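Local coordinates for protein chitinase (Chromobacterium violaceum, PDB 4TXG) that probably hydrolyses the glycosidic bonds of chitin, as a family 18 glycoside hydrolase that also carries carbohydrate-binding sequence, at residues A[192-195]-A[196-200]. Sequence-based numbering, arbitrary orientation.
Sequences HVDG and SNKLS
His192 and Ser200 form an antiparallel hydrogen-bonded pair, N of His192 to O of Ser200 and N of Ser200 to O of His192, in a short beta hairpin; past the non-hydrogen-bonded pair Val193 and Leu199, N of Asp194 bonds O of Lys198 at 2.9 Å, and a type I turn from Asp194 to Asn197 reverses the chain. The turn is held from within by the Asp194 carboxylate. With CG between its backbone N and carbonyl carbon (chi1 71°), the group swings back over the bend, and Asp194 OD1 accepts from Ser196 N at 2.8 Å and from Lys198 N at 3.0 Å. The two N-H groups approach from opposite faces of the carboxylate plane; one oxygen holds both the turn and the residue just before the returning strand. The Ser196 bond makes an Asx turn, overlaid on the type I turn that Asn197 N to Asp194 O closes at 2.9 Å. Left-handed Asn197 (phi 63°, psi 29°), followed by the closing pair Asp194 and Lys198, gives the type I turn plus G1 bulge of a 3:5 hairpin. Asp194 OD2 looks to water instead: one molecule bridges it to Ser200 OG, another lies within hydrogen-bonding distance of it and Leu199 O but may not serve both at once. On the same side of the hairpin, CB of Ser200 lies over the face of the His192 imidazole, a CH-pi contact 4.1 Å from CB to the ring centroid, while Ser200 OG also takes a bond from Asn202 N. On the other side, CG1 of Val193 reaches CA of Asn197 at 3.7 Å. The hairpin forms at the end of strand 185-193, a parallel TIM-barrel strand, with strand 199-200 folding back antiparallel beside it. Val193 and Leu199 face Phe293 of helix 287-304, Val193 also touches helix 273-278, and the His192 ring meets Tyr261 in strand 261-262.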
ATOM      1  N   HIS A 192      14.095   1.256 -10.423  1.00  8.58           N
ATOM      2  CA  HIS A 192      14.622   0.111  -9.695  1.00  8.73           C
ATOM      3  C   HIS A 192      15.882   0.529  -8.957  1.00 10.12           C
ATOM      4  O   HIS A 192      16.363   1.648  -9.124  1.00  8.14           O
ATOM      5  CB  HIS A 192      14.924  -1.055 -10.640  1.00  8.38           C
ATOM      6  CG  HIS A 192      15.955  -0.738 -11.677  1.00 10.67           C
ATOM      7  ND1 HIS A 192      15.632  -0.254 -12.926  1.00 12.50           N
ATOM      8  CD2 HIS A 192      17.308  -0.846 -11.651  1.00 10.05           C
ATOM      9  CE1 HIS A 192      16.741  -0.064 -13.624  1.00 13.25           C
ATOM     10  NE2 HIS A 192      17.770  -0.425 -12.874  1.00 13.16           N
ATOM     11  N   VAL A 193      16.390  -0.370  -8.124  1.00  9.62           N
ATOM     12  CA  VAL A 193      17.668  -0.183  -7.455  1.00  8.08           C
ATOM     13  C   VAL A 193      18.747  -0.832  -8.305  1.00 12.67           C
ATOM     14  O   VAL A 193      18.706  -2.045  -8.532  1.00 13.67           O
ATOM     15  CB  VAL A 193      17.657  -0.808  -6.055  1.00  8.39           C
ATOM     16  CG1 VAL A 193      19.027  -0.641  -5.383  1.00 10.21           C
ATOM     17  CG2 VAL A 193      16.551  -0.186  -5.225  1.00  9.94           C
ATOM     18  N   ASP A 194      19.699  -0.050  -8.804  1.00  9.85           N
ATOM     19  CA  ASP A 194      20.641  -0.627  -9.755  1.00 11.72           C
ATOM     20  C   ASP A 194      21.835  -1.261  -9.033  1.00 14.66           C
ATOM     21  O   ASP A 194      21.862  -1.332  -7.806  1.00 13.77           O
ATOM     22  CB  ASP A 194      21.091   0.406 -10.817  1.00 13.55           C
ATOM     23  CG  ASP A 194      22.006   1.508 -10.283  1.00 15.38           C
ATOM     24  OD1 ASP A 194      22.609   1.392  -9.197  1.00 13.19           O
ATOM     25  OD2 ASP A 194      22.154   2.515 -11.009  1.00 17.64           O
ATOM     26  N   GLY A 195      22.795  -1.744  -9.813  1.00 15.76           N
ATOM     27  CA  GLY A 195      23.952  -2.454  -9.283  1.00 18.23           C
ATOM     28  C   GLY A 195      24.861  -1.626  -8.393  1.00 21.83           C
ATOM     29  O   GLY A 195      25.719  -2.170  -7.690  1.00 23.84           O
ATOM     30  N   SER A 196      24.687  -0.309  -8.425  1.00 15.47           N
ATOM     31  CA  SER A 196      25.458   0.581  -7.562  1.00 16.75           C
ATOM     32  C   SER A 196      24.587   1.110  -6.422  1.00 12.15           C
ATOM     33  O   SER A 196      24.933   2.099  -5.763  1.00 13.02           O
ATOM     34  CB  SER A 196      26.033   1.736  -8.370  1.00 22.82           C
ATOM     35  OG  SER A 196      26.937   1.244  -9.345  1.00 25.34           O
ATOM     36  N   ASN A 197      23.460   0.434  -6.222  1.00 10.07           N
ATOM     37  CA  ASN A 197      22.476   0.757  -5.190  1.00  9.29           C
ATOM     38  C   ASN A 197      21.839   2.124  -5.361  1.00 11.92           C
ATOM     39  O   ASN A 197      21.387   2.733  -4.398  1.00 12.75           O
ATOM     40  CB  ASN A 197      23.105   0.630  -3.799  1.00 13.31           C
ATOM     41  CG  ASN A 197      23.310  -0.815  -3.403  1.00 15.03           C
ATOM     42  OD1 ASN A 197      22.500  -1.669  -3.744  1.00 13.83           O
ATOM     43  ND2 ASN A 197      24.418  -1.105  -2.725  1.00 16.89           N
ATOM     44  N   LYS A 198      21.759   2.580  -6.605  1.00 12.02           N
ATOM     45  CA  LYS A 198      21.162   3.875  -6.895  1.00  9.61           C
ATOM     46  C   LYS A 198      19.816   3.733  -7.580  1.00  9.67           C
ATOM     47  O   LYS A 198      19.571   2.769  -8.310  1.00 10.46           O
ATOM     48  CB  LYS A 198      22.106   4.705  -7.762  1.00 14.82           C
ATOM     49  CG  LYS A 198      23.379   5.077  -7.017  1.00 18.72           C
ATOM     50  CD  LYS A 198      24.573   5.149  -7.934  1.00 30.82           C
ATOM     51  CE  LYS A 198      24.664   6.470  -8.644  1.00 36.70           C
ATOM     52  NZ  LYS A 198      26.033   6.626  -9.226  1.00 39.12           N
ATOM     53  N   LEU A 199      18.945   4.701  -7.325  1.00  9.60           N
ATOM     54  CA  LEU A 199      17.650   4.763  -7.987  1.00 10.01           C
ATOM     55  C   LEU A 199      17.870   4.940  -9.501  1.00 13.04           C
ATOM     56  O   LEU A 199      18.614   5.821  -9.920  1.00 13.71           O
ATOM     57  CB  LEU A 199      16.835   5.916  -7.383  1.00 10.96           C
ATOM     58  CG  LEU A 199      15.347   6.043  -7.724  1.00 13.08           C
ATOM     59  CD1 LEU A 199      14.664   6.887  -6.667  1.00 14.54           C
ATOM     60  CD2 LEU A 199      15.156   6.661  -9.107  1.00 13.62           C
ATOM     61  N   SER A 200      17.227   4.114 -10.326  1.00 10.58           N
ATOM     62  CA  SER A 200      17.475   4.179 -11.771  1.00  9.16           C
ATOM     63  C   SER A 200      16.237   3.902 -12.611  1.00  8.49           C
ATOM     64  O   SER A 200      15.425   3.054 -12.260  1.00  9.62           O
ATOM     65  CB  SER A 200      18.575   3.180 -12.164  1.00 12.94           C
ATOM     66  OG  SER A 200      18.802   3.185 -13.573  1.00 14.40           O
TER
HETATM   67  O   HOH W   1      21.208   2.010 -13.763  1.00 22.77           O
HETATM   68  O   HOH W   2      21.412   5.350 -11.332  1.00 26.87           O